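Local coordinates for protein CzcP cation efflux P1-ATPase (Ralstonia metallidurans, PDB 4U9R) that probably drives zinc and related metal ions out of the cell by hydrolysing ATP, and binds cadmium through its N-terminal ferredoxin-like extension, at residues Asp42-Arg47 with Ala97-Arg102; Val32-Leu37 with Glu46-Glu51; Ser50-Lys55 with Arg89-Ser94; Ile63-Ala66 with Asp71-Ile74; Glu24-Asp29 with Ile83-Ile88. All blocks are in the same frame, centred on the assembly; numbering follows the deposited sequence.

The five contacts illustrate how one ferredoxin-like fold changes its chemistry with depth. Interactions 1 and 2 are buried and apolar across their segments; both use helix 43-53, and interaction 1 also carries two ligands of a cadmium ion. Interaction 3 joins the same helix pair as interaction 1, but its outer half is lined by a lysine chain near solvent. Interaction 4 is a surface contact and the one bound by hydrogen bonds across its segments, being a hairpin end. Interaction 5 packs the edge strand 24-29 on the start of helix 85-102. Interactions 4 and 5 reach the same sheet, and both touch the bound phosphine.

Interaction 1 (Asp42-Arg47 with Ala97-Arg102). With CD (cadmium ion), chain B.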
# COMPACT_ATOMS: atom_id res chain seq x y z
N ASP A 42 3.25 0.33 -4.10
CA ASP A 42 2.79 0.99 -2.86
C ASP A 42 3.30 0.14 -1.69
O ASP A 42 3.33 -1.08 -1.78
CB ASP A 42 1.25 1.14 -2.88
CG ASP A 42 0.66 1.72 -1.56
OD1 ASP A 42 0.60 0.98 -0.59
OD2 ASP A 42 0.23 2.88 -1.48
N PRO A 43 3.75 0.79 -0.61
CA PRO A 43 4.39 0.09 0.49
C PRO A 43 3.47 -0.86 1.28
O PRO A 43 3.97 -1.59 2.14
CB PRO A 43 4.87 1.23 1.40
CG PRO A 43 4.05 2.40 1.04
CD PRO A 43 3.79 2.26 -0.42
N CYS A 44 2.17 -0.81 1.00
CA CYS A 44 1.23 -1.78 1.52
C CYS A 44 1.62 -3.22 1.09
O CYS A 44 1.55 -4.14 1.88
CB CYS A 44 -0.21 -1.41 1.11
SG CYS A 44 -0.98 -0.37 2.35
N VAL A 45 2.06 -3.40 -0.14
CA VAL A 45 2.50 -4.70 -0.63
C VAL A 45 3.65 -5.27 0.20
O VAL A 45 3.62 -6.46 0.59
CB VAL A 45 2.90 -4.64 -2.12
CG1 VAL A 45 3.43 -6.00 -2.58
CG2 VAL A 45 1.70 -4.26 -2.96
N GLU A 46 4.64 -4.42 0.49
CA GLU A 46 5.79 -4.74 1.38
C GLU A 46 5.37 -4.96 2.82
O GLU A 46 5.92 -5.83 3.52
CB GLU A 46 6.86 -3.62 1.37
CG GLU A 46 8.12 -3.89 2.21
CD GLU A 46 8.96 -2.63 2.53
OE1 GLU A 46 10.12 -2.52 2.06
OE2 GLU A 46 8.47 -1.75 3.28
N ARG A 47 4.44 -4.14 3.31
CA ARG A 47 3.92 -4.39 4.66
C ARG A 47 3.36 -5.82 4.76
O ARG A 47 3.67 -6.56 5.69
CB ARG A 47 2.83 -3.40 5.04
CG ARG A 47 3.32 -2.19 5.80
CD ARG A 47 2.18 -1.25 6.23
NE ARG A 47 2.69 0.12 6.34
CZ ARG A 47 2.55 1.10 5.44
NH1 ARG A 47 1.81 0.94 4.34
NH2 ARG A 47 3.12 2.27 5.66
N ALA A 97 -6.48 -7.91 5.04
CA ALA A 97 -7.67 -7.17 5.45
C ALA A 97 -7.31 -6.06 6.43
O ALA A 97 -7.78 -4.96 6.28
CB ALA A 97 -8.72 -8.09 6.06
N VAL A 98 -6.45 -6.35 7.39
CA VAL A 98 -6.04 -5.38 8.38
C VAL A 98 -5.19 -4.24 7.79
O VAL A 98 -5.38 -3.08 8.15
CB VAL A 98 -5.24 -6.01 9.51
CG1 VAL A 98 -4.75 -4.94 10.47
CG2 VAL A 98 -6.07 -7.04 10.26
N ILE A 99 -4.25 -4.58 6.91
CA ILE A 99 -3.45 -3.55 6.24
C ILE A 99 -4.34 -2.64 5.38
O ILE A 99 -4.24 -1.42 5.45
CB ILE A 99 -2.33 -4.19 5.41
CG1 ILE A 99 -1.29 -4.77 6.36
CG2 ILE A 99 -1.69 -3.17 4.47
CD1 ILE A 99 -0.30 -5.68 5.69
N SER A 100 -5.20 -3.25 4.59
CA SER A 100 -6.12 -2.56 3.72
C SER A 100 -7.07 -1.59 4.45
O SER A 100 -7.40 -0.53 3.92
CB SER A 100 -6.95 -3.58 2.98
OG SER A 100 -7.80 -2.96 2.05
N SER A 101 -7.53 -1.97 5.64
CA SER A 101 -8.47 -1.13 6.38
C SER A 101 -7.75 0.01 7.09
O SER A 101 -8.33 1.06 7.36
CB SER A 101 -9.19 -1.96 7.42
OG SER A 101 -8.35 -2.22 8.53
N ARG A 102 -6.48 -0.23 7.41
CA ARG A 102 -5.71 0.67 8.23
C ARG A 102 -5.08 1.80 7.44
O ARG A 102 -5.01 2.90 7.96
CB ARG A 102 -4.64 -0.11 9.01
CG ARG A 102 -3.75 0.79 9.85
CD ARG A 102 -3.25 0.08 11.09
NE ARG A 102 -2.33 0.92 11.85
CZ ARG A 102 -2.70 1.98 12.57
NH1 ARG A 102 -3.98 2.35 12.65
NH2 ARG A 102 -1.78 2.69 13.22
CD CD B . -0.54 1.78 0.99
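Ile99 splits its two branches between two residues of helix 43-53, and this fork defines the packing. Its chi1 of -71° leaves CG2 anti to the backbone N, and that methyl turns to the metal-bound sulfur of Cys44, with Ile99 CG2 3.6 Å from Cys44 SG. The longer branch runs on to the next turn, where Ile99 CD1 lies 3.8 Å from Arg47 C and 3.9 Å from Arg47 CB. Ile99 therefore meets the arginine at its backbone carbonyl carbon and CB; beyond CB the chain, extended from CG to NE, leads away to give NH1 to Glu146.

Cys44 SG binds the cadmium ion at 2.6 Å, and the methyl and the metal lie on opposite sides of the sulfur. Asp42, the N-cap of the helix, comes to the same ion from the loop, OD1 lying 2.1 Å from the cadmium. That oxygen is gripped twice, because Cys44 N also donates to Asp42 OD1 (2.9 Å) in a capping bond, meeting it on the anti side and 28° out of the carboxylate plane, consistent with the cap fixing the carboxylate.

His105 of strand 103-109 and Glu146 of strand 142-148 complete the site, so helix 43-53 is linked through cadmium to the strands that follow helix 85-102, while Arg47 also makes a cation-pi contact with Phe103 and touches Ile133 of strand 132-137.

Interaction 2 (Val32-Leu37 with Glu46-Glu51)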
# COMPACT_ATOMS: atom_id res chain seq x y z
N VAL A 32 -7.16 -8.08 -4.73
CA VAL A 32 -8.09 -8.81 -3.89
C VAL A 32 -7.72 -8.68 -2.42
O VAL A 32 -8.60 -8.56 -1.59
CB VAL A 32 -8.16 -10.31 -4.28
CG1 VAL A 32 -9.02 -11.10 -3.29
CG2 VAL A 32 -8.72 -10.45 -5.69
N LEU A 33 -6.42 -8.74 -2.11
CA LEU A 33 -5.96 -8.57 -0.77
C LEU A 33 -5.90 -7.11 -0.40
O LEU A 33 -6.21 -6.74 0.72
CB LEU A 33 -4.56 -9.14 -0.62
CG LEU A 33 -4.47 -10.64 -0.80
CD1 LEU A 33 -3.05 -11.08 -0.77
CD2 LEU A 33 -5.31 -11.33 0.28
N LEU A 34 -5.42 -6.29 -1.34
CA LEU A 34 -5.12 -4.89 -1.08
C LEU A 34 -5.84 -4.05 -2.15
O LEU A 34 -5.21 -3.63 -3.12
CB LEU A 34 -3.61 -4.67 -1.11
CG LEU A 34 -2.83 -5.34 0.04
CD1 LEU A 34 -1.33 -5.23 -0.22
CD2 LEU A 34 -3.23 -4.77 1.38
N PRO A 35 -7.17 -3.89 -2.00
CA PRO A 35 -7.94 -3.09 -2.96
C PRO A 35 -7.55 -1.61 -2.95
O PRO A 35 -7.30 -1.04 -1.89
CB PRO A 35 -9.39 -3.27 -2.50
CG PRO A 35 -9.29 -3.65 -1.07
CD PRO A 35 -8.02 -4.44 -0.94
N GLY A 36 -7.44 -1.01 -4.13
CA GLY A 36 -7.33 0.45 -4.24
C GLY A 36 -5.95 1.03 -4.02
O GLY A 36 -5.81 2.17 -3.58
N LEU A 37 -4.91 0.26 -4.31
CA LEU A 37 -3.56 0.79 -4.31
C LEU A 37 -3.33 1.50 -5.65
O LEU A 37 -3.88 1.07 -6.67
CB LEU A 37 -2.53 -0.32 -4.16
CG LEU A 37 -2.61 -1.25 -2.94
CD1 LEU A 37 -1.32 -2.04 -2.84
CD2 LEU A 37 -2.84 -0.48 -1.66
N GLU A 46 4.64 -4.42 0.49
CA GLU A 46 5.79 -4.74 1.38
C GLU A 46 5.37 -4.96 2.82
O GLU A 46 5.92 -5.83 3.52
CB GLU A 46 6.86 -3.62 1.37
CG GLU A 46 8.12 -3.89 2.21
CD GLU A 46 8.96 -2.63 2.53
OE1 GLU A 46 10.12 -2.52 2.06
OE2 GLU A 46 8.47 -1.75 3.28
N ARG A 47 4.44 -4.14 3.31
CA ARG A 47 3.92 -4.39 4.66
C ARG A 47 3.36 -5.82 4.76
O ARG A 47 3.67 -6.56 5.69
CB ARG A 47 2.83 -3.40 5.04
CG ARG A 47 3.32 -2.19 5.80
CD ARG A 47 2.18 -1.25 6.23
NE ARG A 47 2.69 0.12 6.34
CZ ARG A 47 2.55 1.10 5.44
NH1 ARG A 47 1.81 0.94 4.34
NH2 ARG A 47 3.12 2.27 5.66
N LEU A 48 2.54 -6.18 3.78
CA LEU A 48 1.90 -7.49 3.73
C LEU A 48 2.95 -8.58 3.66
O LEU A 48 2.95 -9.50 4.46
CB LEU A 48 0.96 -7.58 2.54
CG LEU A 48 0.28 -8.92 2.23
CD1 LEU A 48 -0.41 -9.46 3.44
CD2 LEU A 48 -0.76 -8.71 1.14
N LEU A 49 3.87 -8.47 2.71
CA LEU A 49 4.89 -9.50 2.54
C LEU A 49 5.79 -9.63 3.75
O LEU A 49 6.04 -10.74 4.19
CB LEU A 49 5.75 -9.26 1.30
CG LEU A 49 5.07 -9.37 -0.07
CD1 LEU A 49 6.05 -8.93 -1.16
CD2 LEU A 49 4.62 -10.76 -0.33
N SER A 50 6.26 -8.53 4.31
CA SER A 50 7.19 -8.62 5.47
C SER A 50 6.51 -9.17 6.73
O SER A 50 7.12 -9.94 7.53
CB SER A 50 7.90 -7.27 5.73
OG SER A 50 6.98 -6.27 6.14
N GLU A 51 5.26 -8.84 6.91
CA GLU A 51 4.47 -9.44 8.00
C GLU A 51 4.27 -10.91 7.77
O GLU A 51 4.44 -11.69 8.70
CB GLU A 51 3.14 -8.73 8.19
CG GLU A 51 3.36 -7.35 8.80
CD GLU A 51 2.08 -6.60 9.14
OE1 GLU A 51 1.03 -7.25 9.36
OE2 GLU A 51 2.15 -5.35 9.19
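Leu33 and Leu34, at the point where the short helix 30-33 gives way to the loop leading to helix 43-53, close on Leu48 in the core of the ferredoxin-like fold. A single methyl of Leu48 serves both: its CD2 lies 3.8 Å from Leu33 CD1 and 3.8 Å from Leu34 CD1. Since Leu34 CG is also near, 4.1 Å from Leu48 CD2, the second leucine meets that methyl with its branch point as well as its end.

The two approaches differ. Leu33 crosses Leu48 at about a right angle, whereas Leu34 slides past it in the reverse direction. Both nevertheless have nearly the same side-chain torsions; the backbone leaves helical values at Leu34, consistent with the different directions. On the other side, Leu48 holds CG anti to its backbone N (chi1 175°), which extends CD2 across to the pair.

The outer side of helix 43-53 is polar by contrast. There Ser50 OG donates to Glu46 O at 2.9 Å, while Ser50 N reaches the same oxygen from the opposite face of the carbonyl plane.

Leu33 also rests on Ile74 and Val92, and Leu34 on Ile99, so strand 73-78 and helix 85-102 close in around the trio. A leucine cluster of this kind, filled from the connection between strand 24-29 and helix 43-53, belongs to the hydrophobic core between helices and sheet in a ferredoxin-like domain.

Interaction 3 (Ser50-Lys55 with Arg89-Ser94)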
# COMPACT_ATOMS: atom_id res chain seq x y z
N SER A 50 6.26 -8.53 4.31
CA SER A 50 7.19 -8.62 5.47
C SER A 50 6.51 -9.17 6.73
O SER A 50 7.12 -9.94 7.53
CB SER A 50 7.90 -7.27 5.73
OG SER A 50 6.98 -6.27 6.14
N GLU A 51 5.26 -8.84 6.91
CA GLU A 51 4.47 -9.44 8.00
C GLU A 51 4.27 -10.91 7.77
O GLU A 51 4.44 -11.69 8.70
CB GLU A 51 3.14 -8.73 8.19
CG GLU A 51 3.36 -7.35 8.80
CD GLU A 51 2.08 -6.60 9.14
OE1 GLU A 51 1.03 -7.25 9.36
OE2 GLU A 51 2.15 -5.35 9.19
N LEU A 52 3.98 -11.33 6.54
CA LEU A 52 3.84 -12.77 6.29
C LEU A 52 5.12 -13.53 6.51
O LEU A 52 5.07 -14.66 6.99
CB LEU A 52 3.35 -13.06 4.90
CG LEU A 52 1.88 -12.70 4.69
CD1 LEU A 52 1.53 -12.97 3.24
CD2 LEU A 52 0.98 -13.51 5.62
N ARG A 53 6.27 -12.93 6.17
CA ARG A 53 7.54 -13.62 6.30
C ARG A 53 7.93 -13.93 7.75
O ARG A 53 8.65 -14.90 8.06
CB ARG A 53 8.65 -12.83 5.62
CG ARG A 53 8.55 -12.84 4.10
CD ARG A 53 9.82 -12.32 3.45
NE ARG A 53 9.61 -11.93 2.07
CZ ARG A 53 9.48 -10.67 1.64
NH1 ARG A 53 9.53 -9.64 2.47
NH2 ARG A 53 9.27 -10.45 0.37
N GLY A 54 7.42 -13.10 8.64
CA GLY A 54 7.54 -13.30 10.05
C GLY A 54 6.74 -14.41 10.68
O GLY A 54 6.98 -14.67 11.86
N LYS A 55 5.83 -15.06 9.94
CA LYS A 55 4.94 -16.09 10.52
C LYS A 55 5.49 -17.49 10.33
O LYS A 55 5.95 -17.82 9.24
CB LYS A 55 3.56 -16.10 9.84
CG LYS A 55 2.86 -14.77 9.77
CD LYS A 55 2.45 -14.34 11.14
CE LYS A 55 1.69 -13.04 11.11
NZ LYS A 55 1.44 -12.65 12.52
N ARG A 89 -3.73 -19.60 4.06
CA ARG A 89 -4.54 -18.68 3.26
C ARG A 89 -5.30 -17.65 4.16
O ARG A 89 -5.44 -16.48 3.82
CB ARG A 89 -5.50 -19.46 2.37
CG ARG A 89 -6.43 -18.59 1.54
CD ARG A 89 -7.34 -19.39 0.63
NE ARG A 89 -8.21 -20.28 1.39
CZ ARG A 89 -8.29 -21.60 1.26
NH1 ARG A 89 -7.54 -22.29 0.39
NH2 ARG A 89 -9.13 -22.25 2.04
N GLU A 90 -5.74 -18.10 5.33
CA GLU A 90 -6.42 -17.24 6.30
C GLU A 90 -5.48 -16.17 6.82
O GLU A 90 -5.85 -14.99 6.94
CB GLU A 90 -6.99 -18.09 7.46
CG GLU A 90 -7.59 -17.34 8.65
CD GLU A 90 -8.32 -18.29 9.62
OE1 GLU A 90 -7.67 -18.82 10.56
OE2 GLU A 90 -9.53 -18.53 9.40
N LEU A 91 -4.27 -16.58 7.13
CA LEU A 91 -3.21 -15.67 7.50
C LEU A 91 -2.98 -14.65 6.38
O LEU A 91 -2.92 -13.46 6.64
CB LEU A 91 -1.95 -16.44 7.78
CG LEU A 91 -0.94 -15.92 8.77
CD1 LEU A 91 -1.58 -15.30 10.01
CD2 LEU A 91 -0.09 -17.11 9.18
N VAL A 92 -2.88 -15.10 5.14
CA VAL A 92 -2.72 -14.14 4.03
C VAL A 92 -3.90 -13.20 3.89
O VAL A 92 -3.72 -12.00 3.88
CB VAL A 92 -2.45 -14.81 2.68
CG1 VAL A 92 -2.39 -13.76 1.59
CG2 VAL A 92 -1.16 -15.62 2.70
N THR A 93 -5.11 -13.72 3.74
CA THR A 93 -6.29 -12.89 3.53
C THR A 93 -6.60 -11.99 4.73
O THR A 93 -7.04 -10.85 4.54
CB THR A 93 -7.57 -13.72 3.26
OG1 THR A 93 -7.68 -14.72 4.28
CG2 THR A 93 -7.50 -14.39 1.89
N SER A 94 -6.39 -12.46 5.95
CA SER A 94 -6.69 -11.60 7.11
C SER A 94 -5.59 -10.54 7.38
O SER A 94 -5.89 -9.45 7.86
CB SER A 94 -6.93 -12.40 8.37
OG SER A 94 -5.72 -12.90 8.90
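Leu52 and Val92 bring the two helices together, their CA atoms 7.1 Å apart, where the end of helix 43-53 passes the middle of helix 85-102. These are the two helices that lie together on one face of the sheet in this ferredoxin-like fold.

The buried half belongs to Leu52. Its two methyls part over the facing turn: CD1 comes within 3.8 Å of Val92 CG2, the two side chains crossing at about a right angle, and CD2 sits over the backbone, 4.0 Å from Leu91 O. Val92 continues inward to Leu33, Ile74 and Leu28, so the pair is part of a larger apolar core.

Toward solvent, the aliphatic chain of Lys55 is laid on Leu91. Its bend at chi2 (-69°) folds the chain back, giving a run of contacts in place of a single one: Leu91 CD2 is 3.8 Å from Lys55 CG, and farther out Leu91 CD1 lies 4.1 Å from Lys55 CE.

Helix 85-102 also ties its own hydroxyls inward, Thr93 OG1 donating to Arg89 O. At the next residue, Ser94 OG donates to Glu90 O at 2.9 Å, from the face of that carbonyl opposite the one used by Ser94 N.

Interaction 4 (Ile63-Ala66 with Asp71-Ile74); sequences IKTA and DSQI. With TCE (3,3',3''-phosphanetriyltripropanoic acid), chain D.
Ser72 keeps its hydroxyl anti to its own carbonyl carbon (chi1 -68°), which puts OG beside Ala66: Ala66 N donates to Ser72 OG at 3.0 Å, almost straight at 175°. The same OG bonds to Asp69 O, so one hydroxyl bridges two points of the turn. Bends at chi2, chi3 and chi4 curl Lys64 away from the facing strand and over the bound phosphine, where Lys64 CE comes 3.6 Å from C5 of the ligand.

Between these two groups the backbones pair as the end of a beta hairpin, strands 58-64 and 73-78, antiparallel. Lys64 and Gln73 form the hydrogen-bonded pair. Lys64 N gives to Gln73 O at 2.8 Å, and the return bond from Gln73 N to Lys64 O measures 2.9 Å. The next pair, Ile63 with Ile74, is non-hydrogen-bonded; here Ile63 CA makes a CA-H...O contact with Gln73 O at 3.4 Å.

The two faces of the hairpin have different company. Lys64 and Gln73 share one, their CB atoms 4.3 Å apart, and Arg27 of strand 24-29 touches both; Lys64 belongs to the ligand pocket with Lys25, Arg27, His62 and His77, close to the cadmium held by His62, Cys75 and His77. On the other face, Ile63 packs on Val45 and Leu49 of helix 43-53, and Ile74 on Leu49 and Leu33.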
# COMPACT_ATOMS: atom_id res chain seq x y z
N ILE A 63 6.17 -11.06 -4.73
CA ILE A 63 5.27 -10.58 -5.76
C ILE A 63 5.61 -11.25 -7.07
O ILE A 63 6.77 -11.50 -7.35
CB ILE A 63 5.42 -9.06 -5.95
CG1 ILE A 63 5.16 -8.34 -4.65
CG2 ILE A 63 4.45 -8.51 -7.00
CD1 ILE A 63 6.39 -7.61 -4.16
N LYS A 64 4.57 -11.56 -7.85
CA LYS A 64 4.67 -12.01 -9.25
C LYS A 64 4.07 -10.92 -10.12
O LYS A 64 2.85 -10.67 -10.07
CB LYS A 64 3.85 -13.26 -9.48
CG LYS A 64 4.10 -14.36 -8.46
CD LYS A 64 5.19 -15.27 -8.92
CE LYS A 64 4.67 -16.16 -10.04
NZ LYS A 64 5.66 -16.14 -11.13
N THR A 65 4.91 -10.26 -10.88
CA THR A 65 4.54 -9.03 -11.57
C THR A 65 3.78 -9.30 -12.86
O THR A 65 4.22 -10.11 -13.68
CB THR A 65 5.79 -8.20 -11.90
OG1 THR A 65 6.46 -7.84 -10.68
CG2 THR A 65 5.38 -6.95 -12.64
N ALA A 66 2.65 -8.62 -13.03
CA ALA A 66 1.91 -8.66 -14.29
C ALA A 66 2.17 -7.39 -15.10
O ALA A 66 2.33 -6.30 -14.54
CB ALA A 66 0.43 -8.83 -14.04
N ASP A 71 -3.11 -7.41 -12.39
CA ASP A 71 -3.07 -8.87 -12.43
C ASP A 71 -1.80 -9.40 -11.74
O ASP A 71 -1.46 -10.58 -11.88
CB ASP A 71 -3.11 -9.38 -13.88
CG ASP A 71 -4.44 -9.10 -14.56
OD1 ASP A 71 -5.15 -8.14 -14.17
OD2 ASP A 71 -4.76 -9.84 -15.51
N SER A 72 -1.08 -8.52 -11.05
CA SER A 72 0.05 -8.94 -10.24
C SER A 72 -0.45 -9.79 -9.08
O SER A 72 -1.48 -9.50 -8.50
CB SER A 72 0.81 -7.74 -9.69
OG SER A 72 1.43 -7.04 -10.75
N GLN A 73 0.30 -10.80 -8.71
CA GLN A 73 -0.08 -11.65 -7.61
C GLN A 73 0.93 -11.63 -6.48
O GLN A 73 2.07 -11.13 -6.64
CB GLN A 73 -0.20 -13.09 -8.12
CG GLN A 73 -1.28 -13.28 -9.18
CD GLN A 73 -1.31 -14.71 -9.69
OE1 GLN A 73 -0.32 -15.23 -10.18
NE2 GLN A 73 -2.44 -15.35 -9.53
N ILE A 74 0.52 -12.16 -5.33
CA ILE A 74 1.50 -12.61 -4.35
C ILE A 74 1.50 -14.09 -4.37
O ILE A 74 0.45 -14.72 -4.51
CB ILE A 74 1.30 -12.09 -2.92
CG1 ILE A 74 -0.02 -12.49 -2.34
CG2 ILE A 74 1.39 -10.56 -2.91
CD1 ILE A 74 0.07 -12.46 -0.84
O16 TCE D . 6.69 -20.33 -13.11
C14 TCE D . 5.94 -20.12 -12.13
O15 TCE D . 4.81 -20.65 -11.98
C5 TCE D . 6.41 -19.15 -11.06
C2 TCE D . 6.85 -19.83 -9.79
P TCE D . 7.27 -18.71 -8.40
C3 TCE D . 8.34 -17.45 -9.18
C6 TCE D . 9.64 -17.31 -8.39
C8 TCE D . 10.87 -17.20 -9.26
O10 TCE D . 11.68 -16.28 -9.00
O9 TCE D . 11.02 -18.02 -10.19
C1 TCE D . 8.43 -19.70 -7.38
C4 TCE D . 9.51 -20.23 -8.32
C11 TCE D . 10.87 -20.39 -7.66
O12 TCE D . 10.91 -20.98 -6.55
O13 TCE D . 11.87 -19.93 -8.25

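Interaction 5 (Glu24-Asp29 with Ile83-Ile88). With TCE (3,3',3''-phosphanetriyltripropanoic acid), chain D.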
# COMPACT_ATOMS: atom_id res chain seq x y z
N GLU A 24 4.60 -26.23 -0.81
CA GLU A 24 3.43 -25.94 -1.66
C GLU A 24 3.32 -24.45 -1.77
O GLU A 24 3.85 -23.72 -0.93
CB GLU A 24 2.14 -26.57 -1.10
CG GLU A 24 2.12 -28.11 -1.18
CD GLU A 24 0.78 -28.76 -0.83
OE1 GLU A 24 0.17 -28.44 0.23
OE2 GLU A 24 0.31 -29.62 -1.62
N LYS A 25 2.64 -24.00 -2.82
CA LYS A 25 2.49 -22.59 -3.13
C LYS A 25 1.04 -22.21 -3.27
O LYS A 25 0.29 -22.97 -3.84
CB LYS A 25 3.16 -22.30 -4.46
CG LYS A 25 4.55 -22.87 -4.50
CD LYS A 25 5.34 -22.49 -5.71
CE LYS A 25 6.71 -23.17 -5.59
NZ LYS A 25 7.63 -22.74 -6.66
N LEU A 26 0.68 -21.02 -2.84
CA LEU A 26 -0.61 -20.44 -3.18
C LEU A 26 -0.44 -19.02 -3.65
O LEU A 26 0.45 -18.28 -3.18
CB LEU A 26 -1.60 -20.50 -2.01
CG LEU A 26 -1.31 -19.76 -0.69
CD1 LEU A 26 -1.64 -18.30 -0.80
CD2 LEU A 26 -2.22 -20.22 0.44
N ARG A 27 -1.32 -18.61 -4.57
CA ARG A 27 -1.28 -17.26 -5.12
C ARG A 27 -2.62 -16.61 -5.05
O ARG A 27 -3.64 -17.26 -5.20
CB ARG A 27 -0.91 -17.31 -6.58
CG ARG A 27 0.56 -17.45 -6.79
CD ARG A 27 0.94 -17.83 -8.21
NE ARG A 27 2.25 -18.49 -8.13
CZ ARG A 27 2.84 -19.12 -9.13
NH1 ARG A 27 2.28 -19.18 -10.32
NH2 ARG A 27 4.03 -19.69 -8.92
N LEU A 28 -2.62 -15.32 -4.84
CA LEU A 28 -3.80 -14.53 -4.80
C LEU A 28 -3.48 -13.21 -5.50
O LEU A 28 -2.31 -12.78 -5.55
CB LEU A 28 -4.17 -14.25 -3.37
CG LEU A 28 -4.64 -15.45 -2.52
CD1 LEU A 28 -3.50 -15.98 -1.69
CD2 LEU A 28 -5.74 -15.02 -1.60
N ASP A 29 -4.51 -12.57 -6.02
CA ASP A 29 -4.33 -11.35 -6.77
C ASP A 29 -4.23 -10.21 -5.78
O ASP A 29 -4.92 -10.16 -4.78
CB ASP A 29 -5.49 -11.16 -7.75
CG ASP A 29 -5.60 -12.32 -8.71
OD1 ASP A 29 -4.71 -12.47 -9.57
OD2 ASP A 29 -6.56 -13.11 -8.58
N ILE A 83 1.93 -26.09 8.56
CA ILE A 83 0.70 -25.29 8.49
C ILE A 83 -0.20 -25.79 7.40
O ILE A 83 0.28 -26.20 6.34
CB ILE A 83 1.06 -23.80 8.29
CG1 ILE A 83 -0.16 -22.90 8.46
CG2 ILE A 83 1.73 -23.57 6.93
CD1 ILE A 83 0.25 -21.47 8.77
N SER A 84 -1.50 -25.81 7.64
CA SER A 84 -2.43 -26.30 6.66
C SER A 84 -2.65 -25.23 5.58
O SER A 84 -2.37 -24.06 5.81
CB SER A 84 -3.74 -26.67 7.33
OG SER A 84 -4.42 -25.53 7.83
N LEU A 85 -3.16 -25.63 4.43
CA LEU A 85 -3.49 -24.65 3.41
C LEU A 85 -4.54 -23.65 3.91
O LEU A 85 -4.39 -22.44 3.73
CB LEU A 85 -3.98 -25.34 2.15
CG LEU A 85 -4.53 -24.40 1.07
CD1 LEU A 85 -3.59 -23.26 0.70
CD2 LEU A 85 -4.85 -25.24 -0.14
N ALA A 86 -5.59 -24.16 4.51
CA ALA A 86 -6.64 -23.31 5.10
C ALA A 86 -6.11 -22.20 5.99
O ALA A 86 -6.54 -21.06 5.93
CB ALA A 86 -7.58 -24.18 5.94
N ARG A 87 -5.16 -22.57 6.83
CA ARG A 87 -4.55 -21.69 7.80
C ARG A 87 -3.55 -20.70 7.16
O ARG A 87 -3.55 -19.52 7.50
CB ARG A 87 -3.87 -22.57 8.88
CG ARG A 87 -3.07 -21.82 9.95
CD ARG A 87 -3.94 -20.89 10.78
NE ARG A 87 -3.13 -19.90 11.50
CZ ARG A 87 -2.60 -20.07 12.71
NH1 ARG A 87 -2.76 -21.21 13.38
NH2 ARG A 87 -1.88 -19.08 13.25
N ILE A 88 -2.72 -21.13 6.20
CA ILE A 88 -1.85 -20.16 5.54
C ILE A 88 -2.70 -19.15 4.75
O ILE A 88 -2.49 -17.94 4.86
CB ILE A 88 -0.68 -20.80 4.74
CG1 ILE A 88 0.29 -19.73 4.26
CG2 ILE A 88 -1.16 -21.53 3.53
CD1 ILE A 88 0.85 -18.84 5.34
O16 TCE D . 6.69 -20.33 -13.11
C14 TCE D . 5.94 -20.12 -12.13
O15 TCE D . 4.81 -20.65 -11.98
C5 TCE D . 6.41 -19.15 -11.06
C2 TCE D . 6.85 -19.83 -9.79
P TCE D . 7.27 -18.71 -8.40
C3 TCE D . 8.34 -17.45 -9.18
C6 TCE D . 9.64 -17.31 -8.39
C8 TCE D . 10.87 -17.20 -9.26
O10 TCE D . 11.68 -16.28 -9.00
O9 TCE D . 11.02 -18.02 -10.19
C1 TCE D . 8.43 -19.70 -7.38
C4 TCE D . 9.51 -20.23 -8.32
C11 TCE D . 10.87 -20.39 -7.66
O12 TCE D . 10.91 -20.98 -6.55
O13 TCE D . 11.87 -19.93 -8.25
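Leu26 bridges the edge strand and the start of helix 85-102 by apolar contact alone, through one methyl. Its CD2 is 3.5 Å from Ile88 CG2 and 3.3 Å from Leu85 CD1, the latter closer than carbon atoms usually come, so its exact length deserves caution. Leu26 holds CG between its backbone N and carbonyl carbon (chi1 62°), a less relaxed setting that carries CD2 toward the helix. CB of Leu85 does not point straight at the strand, but the end of the side chain comes nearer, to meet that methyl.

Within 83-88 a hydrogen bond caps the start of the helix. Ser84 is its N-cap, and Ser84 OG accepts from Arg87 N at 3.2 Å.

Charge collects on the far side of the strand, in keeping with the alternation of a beta strand. Lys25 and Arg27 there belong to the pocket of the bound phosphine, a tricarboxylic acid. The guanidinium turns its edge to carboxylate oxygen O15 of the ligand, which lies in the plane of the group; the bonds from Arg27 NH1, 3.4 Å from O15, and from Arg27 NH2, 3.3 Å from O15, are weak.

Strand 24-29 is bonded along its backbone to strand 73-78, with Leu26 paired to Val76 and Leu28 to Ile74. Helix 85-102 packs against one face of that sheet: Leu26 also touches Arg89, Leu28 reaches Val92 and Thr93, and Ile88 extends to Val58 of strand 58-64.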